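Local coordinates for protein putative citrate lyase (Ralstonia eutropha, PDB 3QQW) that probably acts as a magnesium-dependent lyase of the HpcH/HpaI aldolase/citrate lyase family, perhaps splitting a carbon-carbon bond in a citramalyl-CoA-like substrate, at residues E26-S31 / R251-Y256; D50-C55 / L112-V117. All blocks are in the same frame, centred on the assembly; numbering follows the deposited sequence.

Both contacts lie in one closed parallel beta/alpha barrel, their centres about 10 Å apart. Contact 1 joins the first strand, 25-29, to the last, 251-254, and so closes the barrel; contact 2 reaches from the second strand, 49-54, across the interior to the segment leading into the fourth, 115-117. In chain order both segments of contact 2 fall between those of contact 1. Strands 25-29 and 49-54 are neighbours, and polar side chains join the two contacts: Arg251 forms a salt bridge with Asp50, and Glu26 probably hydrogen-bonds to Thr52. A linked polar layer thus crosses the barrel interior, close to the predicted substrate residue Arg88.

Contact 1 of 2, residues E26-S31 / R251-Y256; sequences EHFAGS and RMWSIY
Glu26 and Arg251 meet in a salt bridge inside the barrel: Arg251 NH2 lies 2.6 Å from Glu26 OE1, on the anti lone pair of that oxygen, and the bond is nearly straight at 167°. OE1 sits in the plane of the guanidinium at its edge, although the carboxylate itself is turned 71° from that plane. A water donates to OE1 and accepts from Arg251 NE; it is also a further, longer partner of Trp253 NE1, whose N-H is held mainly by Asp174 OD1. Beyond the carboxylate, Phe28 lies against the indole, with CE1 above one face of Trp253 and 3.3 Å from its CD2; the ring planes are tilted by 36°. On the other face of the sheet, His27 ND1 and Ser254 OG share a hydrogen bond of 2.8 Å near the plane of the imidazole. With CG anti to the backbone N, the His27 ring reaches the Ser254 hydroxyl. These are the first and last strands of a TIM barrel, paired in parallel. Glu26 N bonds to Met252 O, Ser254 N to Glu26 O at 2.7 Å, and Phe28 N to Ser254 O at 2.9 Å. Further out, strand 49-54 supplies second partners for the polar ends of Arg251 and Glu26. The side chain of Trp253 also comes within about 3 Å of that of Arg88, a predicted substrate-binding residue.

Contact 2 of 2, residues D50-C55 / L112-V117; sequences DVTCDC and LAYITV
Strand 50-54 and segment 112-117 are too far apart for backbone pairing, with Thr52 CA 7.9 Å from Thr116 CA, and side chains bridge the gap. Most of the work is done by Tyr114, whose CG lies between the backbone N and the carbonyl carbon (chi1 54°), sending the ring across toward Thr52. There the phenol OH donates a short hydrogen bond to Thr52 OG1, 2.6 Å away. OG1 lies at the ring edge, near its plane, and the two side chains cross at about a right angle. The same phenol oxygen is 3.2 Å from Val51 O and packs on Asp50 CB at 3.5 Å. Asp50 itself turns its carboxylate mainly to Arg84 in a salt bridge, with Arg251 as a second cation, probably keeping it charged. Nearer the C-terminal ends of the strands, Thr52 CG2 rests 4.1 Å from Thr116 OG1, a lighter touch close to Arg88, which is predicted to bind substrate. The contact thus spans the barrel interior, with the Tyr114 ring stacked on His149. Strand 25-29 adds Glu26, packed against both Tyr114 and Thr116, while on the outer side helix 64-76 covers Cys53 and helix 97-107 covers Ile115.

Contact 1 of 2, residues E26-S31 / R251-Y256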
loop_
_atom_site.group_PDB
_atom_site.type_symbol
_atom_site.label_atom_id
_atom_site.label_comp_id
_atom_site.label_asym_id
_atom_site.label_seq_id
_atom_site.Cartn_x
_atom_site.Cartn_y
_atom_site.Cartn_z
ATOM N N GLU C 26 -15.180 -15.881 -15.967
ATOM C CA GLU C 26 -16.561 -15.500 -15.703
ATOM C C GLU C 26 -17.065 -14.703 -16.880
ATOM O O GLU C 26 -16.628 -13.564 -17.083
ATOM C CB GLU C 26 -16.690 -14.708 -14.393
ATOM C CG GLU C 26 -18.139 -14.557 -13.955
ATOM C CD GLU C 26 -18.324 -13.785 -12.668
ATOM O OE1 GLU C 26 -17.854 -14.278 -11.623
ATOM O OE2 GLU C 26 -18.942 -12.697 -12.696
ATOM N N HIS C 27 -17.954 -15.312 -17.672
ATOM C CA HIS C 27 -18.479 -14.705 -18.890
ATOM C C HIS C 27 -19.798 -13.966 -18.625
ATOM O O HIS C 27 -20.698 -14.507 -17.989
ATOM C CB HIS C 27 -18.655 -15.763 -19.977
ATOM C CG HIS C 27 -19.036 -15.187 -21.293
ATOM N ND1 HIS C 27 -18.112 -14.518 -22.086
ATOM C CD2 HIS C 27 -20.240 -15.164 -21.906
ATOM C CE1 HIS C 27 -18.783 -14.117 -23.151
ATOM N NE2 HIS C 27 -20.066 -14.486 -23.089
ATOM N N PHE C 28 -19.890 -12.708 -19.086
ATOM C CA PHE C 28 -21.094 -11.891 -18.941
ATOM C C PHE C 28 -21.936 -11.938 -20.191
ATOM O O PHE C 28 -21.383 -11.938 -21.283
ATOM C CB PHE C 28 -20.724 -10.437 -18.621
ATOM C CG PHE C 28 -20.396 -10.273 -17.165
ATOM C CD1 PHE C 28 -19.263 -10.878 -16.615
ATOM C CD2 PHE C 28 -21.221 -9.532 -16.332
ATOM C CE1 PHE C 28 -18.982 -10.756 -15.265
ATOM C CE2 PHE C 28 -20.902 -9.356 -14.986
ATOM C CZ PHE C 28 -19.798 -9.981 -14.462
ATOM N N ALA C 29 -23.274 -11.968 -20.011
ATOM C CA ALA C 29 -24.326 -11.995 -21.052
ATOM C C ALA C 29 -25.556 -11.285 -20.469
ATOM O O ALA C 29 -25.969 -11.597 -19.351
ATOM C CB ALA C 29 -24.655 -13.430 -21.471
ATOM N N GLY C 30 -26.059 -10.289 -21.187
ATOM C CA GLY C 30 -27.153 -9.437 -20.743
ATOM C C GLY C 30 -28.499 -9.722 -21.362
ATOM O O GLY C 30 -29.505 -9.280 -20.823
ATOM N N SER C 31 -28.544 -10.415 -22.506
ATOM C CA SER C 31 -29.794 -10.754 -23.175
ATOM C C SER C 31 -30.112 -12.237 -23.021
ATOM O O SER C 31 -29.197 -13.039 -22.832
ATOM C CB SER C 31 -29.702 -10.395 -24.652
ATOM O OG SER C 31 -28.816 -11.269 -25.329
ATOM N N ARG C 251 -8.957 -15.393 -11.289
ATOM C CA ARG C 251 -10.150 -15.373 -12.125
ATOM C C ARG C 251 -10.134 -14.089 -12.944
ATOM O O ARG C 251 -9.460 -13.124 -12.580
ATOM C CB ARG C 251 -11.384 -15.454 -11.226
ATOM C CG ARG C 251 -12.725 -15.661 -11.891
ATOM C CD ARG C 251 -13.639 -16.086 -10.761
ATOM N NE ARG C 251 -15.060 -15.956 -11.049
ATOM C CZ ARG C 251 -15.874 -16.984 -11.239
ATOM N NH1 ARG C 251 -15.401 -18.217 -11.243
ATOM N NH2 ARG C 251 -17.169 -16.786 -11.418
HETATM N N MSE C 252 -10.873 -14.086 -14.063
HETATM C CA MSE C 252 -10.993 -12.923 -14.916
HETATM C C MSE C 252 -12.291 -12.959 -15.650
HETATM O O MSE C 252 -12.698 -14.012 -16.142
HETATM C CB MSE C 252 -9.830 -12.867 -15.911
HETATM C CG MSE C 252 -9.697 -11.529 -16.585
HETATM SE SE MSE C 252 -8.055 -11.479 -17.544
HETATM C CE MSE C 252 -8.574 -10.246 -18.958
ATOM N N TRP C 253 -12.897 -11.785 -15.803
ATOM C CA TRP C 253 -14.139 -11.608 -16.540
ATOM C C TRP C 253 -13.927 -11.743 -18.043
ATOM O O TRP C 253 -12.869 -11.411 -18.571
ATOM C CB TRP C 253 -14.731 -10.235 -16.232
ATOM C CG TRP C 253 -15.367 -10.093 -14.882
ATOM C CD1 TRP C 253 -15.217 -10.916 -13.804
ATOM C CD2 TRP C 253 -16.251 -9.043 -14.467
ATOM N NE1 TRP C 253 -15.970 -10.460 -12.749
ATOM C CE2 TRP C 253 -16.628 -9.317 -13.131
ATOM C CE3 TRP C 253 -16.831 -7.937 -15.124
ATOM C CZ2 TRP C 253 -17.511 -8.490 -12.414
ATOM C CZ3 TRP C 253 -17.718 -7.130 -14.417
ATOM C CH2 TRP C 253 -18.023 -7.389 -13.070
ATOM N N SER C 254 -14.979 -12.163 -18.735
ATOM C CA SER C 254 -15.046 -12.265 -20.180
ATOM C C SER C 254 -16.310 -11.563 -20.673
ATOM O O SER C 254 -17.365 -11.697 -20.045
ATOM C CB SER C 254 -15.049 -13.727 -20.601
ATOM O OG SER C 254 -15.442 -13.855 -21.955
ATOM N N ILE C 255 -16.217 -10.836 -21.786
ATOM C CA ILE C 255 -17.379 -10.156 -22.374
ATOM C C ILE C 255 -17.627 -10.649 -23.800
ATOM O O ILE C 255 -18.632 -10.291 -24.404
ATOM C CB ILE C 255 -17.295 -8.617 -22.315
ATOM C CG1 ILE C 255 -15.911 -8.088 -22.778
ATOM C CG2 ILE C 255 -17.727 -8.132 -20.929
ATOM C CD1 ILE C 255 -15.827 -6.579 -23.071
ATOM N N TYR C 256 -16.731 -11.481 -24.321
ATOM C CA TYR C 256 -16.854 -12.056 -25.659
ATOM C C TYR C 256 -16.392 -13.528 -25.613
ATOM O O TYR C 256 -15.378 -13.821 -24.980
ATOM C CB TYR C 256 -16.084 -11.231 -26.704
ATOM C CG TYR C 256 -16.547 -11.517 -28.112
ATOM C CD1 TYR C 256 -17.762 -11.019 -28.585
ATOM C CD2 TYR C 256 -15.797 -12.331 -28.964
ATOM C CE1 TYR C 256 -18.208 -11.303 -29.873
ATOM C CE2 TYR C 256 -16.242 -12.634 -30.249
ATOM C CZ TYR C 256 -17.446 -12.110 -30.703
ATOM O OH TYR C 256 -17.911 -12.362 -31.976
HETATM O O HOH W 1 -15.595 -13.034 -10.948
#

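Contact 2 of 2, residues D50-C55 / L112-V117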
loop_
_atom_site.group_PDB
_atom_site.type_symbol
_atom_site.label_atom_id
_atom_site.label_comp_id
_atom_site.label_asym_id
_atom_site.label_seq_id
_atom_site.Cartn_x
_atom_site.Cartn_y
_atom_site.Cartn_z
ATOM N N ASP C 50 -17.893 -19.604 -15.641
ATOM C CA ASP C 50 -19.183 -19.293 -15.073
ATOM C C ASP C 50 -19.891 -18.280 -15.970
ATOM O O ASP C 50 -19.246 -17.575 -16.729
ATOM C CB ASP C 50 -19.033 -18.740 -13.656
ATOM C CG ASP C 50 -18.632 -19.749 -12.609
ATOM O OD1 ASP C 50 -18.887 -20.971 -12.820
ATOM O OD2 ASP C 50 -18.131 -19.324 -11.549
ATOM N N VAL C 51 -21.220 -18.203 -15.886
ATOM C CA VAL C 51 -21.982 -17.233 -16.665
ATOM C C VAL C 51 -22.615 -16.246 -15.701
ATOM O O VAL C 51 -23.293 -16.649 -14.764
ATOM C CB VAL C 51 -23.029 -17.925 -17.562
ATOM C CG1 VAL C 51 -23.902 -16.909 -18.284
ATOM C CG2 VAL C 51 -22.357 -18.848 -18.561
ATOM N N THR C 52 -22.406 -14.957 -15.921
ATOM C CA THR C 52 -23.091 -13.944 -15.143
ATOM C C THR C 52 -24.163 -13.325 -16.015
ATOM O O THR C 52 -23.867 -12.747 -17.060
ATOM C CB THR C 52 -22.145 -12.878 -14.532
ATOM O OG1 THR C 52 -21.122 -13.538 -13.804
ATOM C CG2 THR C 52 -22.875 -11.940 -13.589
ATOM N N CYS C 53 -25.410 -13.488 -15.598
ATOM C CA CYS C 53 -26.564 -12.871 -16.251
ATOM C C CYS C 53 -26.606 -11.472 -15.752
ATOM O O CYS C 53 -26.776 -11.222 -14.552
ATOM C CB CYS C 53 -27.848 -13.631 -15.948
ATOM S SG CYS C 53 -27.738 -15.394 -16.291
ATOM N N ASP C 54 -26.246 -10.571 -16.629
ATOM C CA ASP C 54 -26.106 -9.185 -16.274
ATOM C C ASP C 54 -27.456 -8.461 -16.204
ATOM O O ASP C 54 -28.114 -8.366 -17.209
ATOM C CB ASP C 54 -25.169 -8.514 -17.274
ATOM C CG ASP C 54 -24.504 -7.274 -16.714
ATOM O OD1 ASP C 54 -24.932 -6.804 -15.627
ATOM O OD2 ASP C 54 -23.566 -6.770 -17.357
ATOM N N CYS C 55 -27.864 -7.972 -15.019
ATOM C CA CYS C 55 -29.088 -7.168 -14.837
ATOM C C CYS C 55 -28.682 -5.741 -14.928
ATOM O O CYS C 55 -29.209 -5.022 -15.779
ATOM C CB CYS C 55 -29.798 -7.461 -13.514
ATOM S SG CYS C 55 -30.707 -9.023 -13.492
ATOM N N LEU C 112 -29.200 -20.852 -8.613
ATOM C CA LEU C 112 -28.392 -19.628 -8.586
ATOM C C LEU C 112 -27.009 -19.890 -8.003
ATOM O O LEU C 112 -26.899 -20.343 -6.865
ATOM C CB LEU C 112 -29.120 -18.533 -7.809
ATOM C CG LEU C 112 -28.506 -17.111 -7.814
ATOM C CD1 LEU C 112 -28.412 -16.516 -9.222
ATOM C CD2 LEU C 112 -29.306 -16.217 -6.926
ATOM N N ALA C 113 -25.953 -19.667 -8.814
ATOM C CA ALA C 113 -24.579 -19.954 -8.419
ATOM C C ALA C 113 -24.014 -18.866 -7.490
ATOM O O ALA C 113 -23.257 -19.185 -6.568
ATOM C CB ALA C 113 -23.698 -20.095 -9.652
ATOM N N TYR C 114 -24.363 -17.593 -7.750
ATOM C CA TYR C 114 -23.886 -16.427 -7.011
ATOM C C TYR C 114 -24.626 -15.167 -7.421
ATOM O O TYR C 114 -25.285 -15.133 -8.469
ATOM C CB TYR C 114 -22.360 -16.200 -7.221
ATOM C CG TYR C 114 -21.962 -16.111 -8.668
ATOM C CD1 TYR C 114 -21.989 -14.893 -9.349
ATOM C CD2 TYR C 114 -21.548 -17.242 -9.368
ATOM C CE1 TYR C 114 -21.651 -14.811 -10.701
ATOM C CE2 TYR C 114 -21.221 -17.174 -10.721
ATOM C CZ TYR C 114 -21.275 -15.957 -11.381
ATOM O OH TYR C 114 -20.915 -15.890 -12.706
ATOM N N ILE C 115 -24.449 -14.106 -6.619
ATOM C CA ILE C 115 -24.955 -12.779 -6.925
ATOM C C ILE C 115 -23.746 -11.855 -6.946
ATOM O O ILE C 115 -22.935 -11.854 -6.015
ATOM C CB ILE C 115 -26.070 -12.300 -5.956
ATOM C CG1 ILE C 115 -27.380 -13.022 -6.277
ATOM C CG2 ILE C 115 -26.260 -10.774 -6.007
ATOM C CD1 ILE C 115 -28.335 -12.975 -5.188
ATOM N N THR C 116 -23.618 -11.096 -8.033
ATOM C CA THR C 116 -22.577 -10.100 -8.219
ATOM C C THR C 116 -23.178 -8.755 -7.813
ATOM O O THR C 116 -24.228 -8.350 -8.331
ATOM C CB THR C 116 -22.028 -10.162 -9.618
ATOM O OG1 THR C 116 -21.448 -11.450 -9.806
ATOM C CG2 THR C 116 -20.981 -9.100 -9.873
ATOM N N VAL C 117 -22.538 -8.107 -6.833
ATOM C CA VAL C 117 -22.973 -6.820 -6.273
ATOM C C VAL C 117 -22.026 -5.726 -6.796
ATOM O O VAL C 117 -20.827 -5.721 -6.477
ATOM C CB VAL C 117 -23.019 -6.871 -4.721
ATOM C CG1 VAL C 117 -23.470 -5.549 -4.124
ATOM C CG2 VAL C 117 -23.876 -8.021 -4.228
#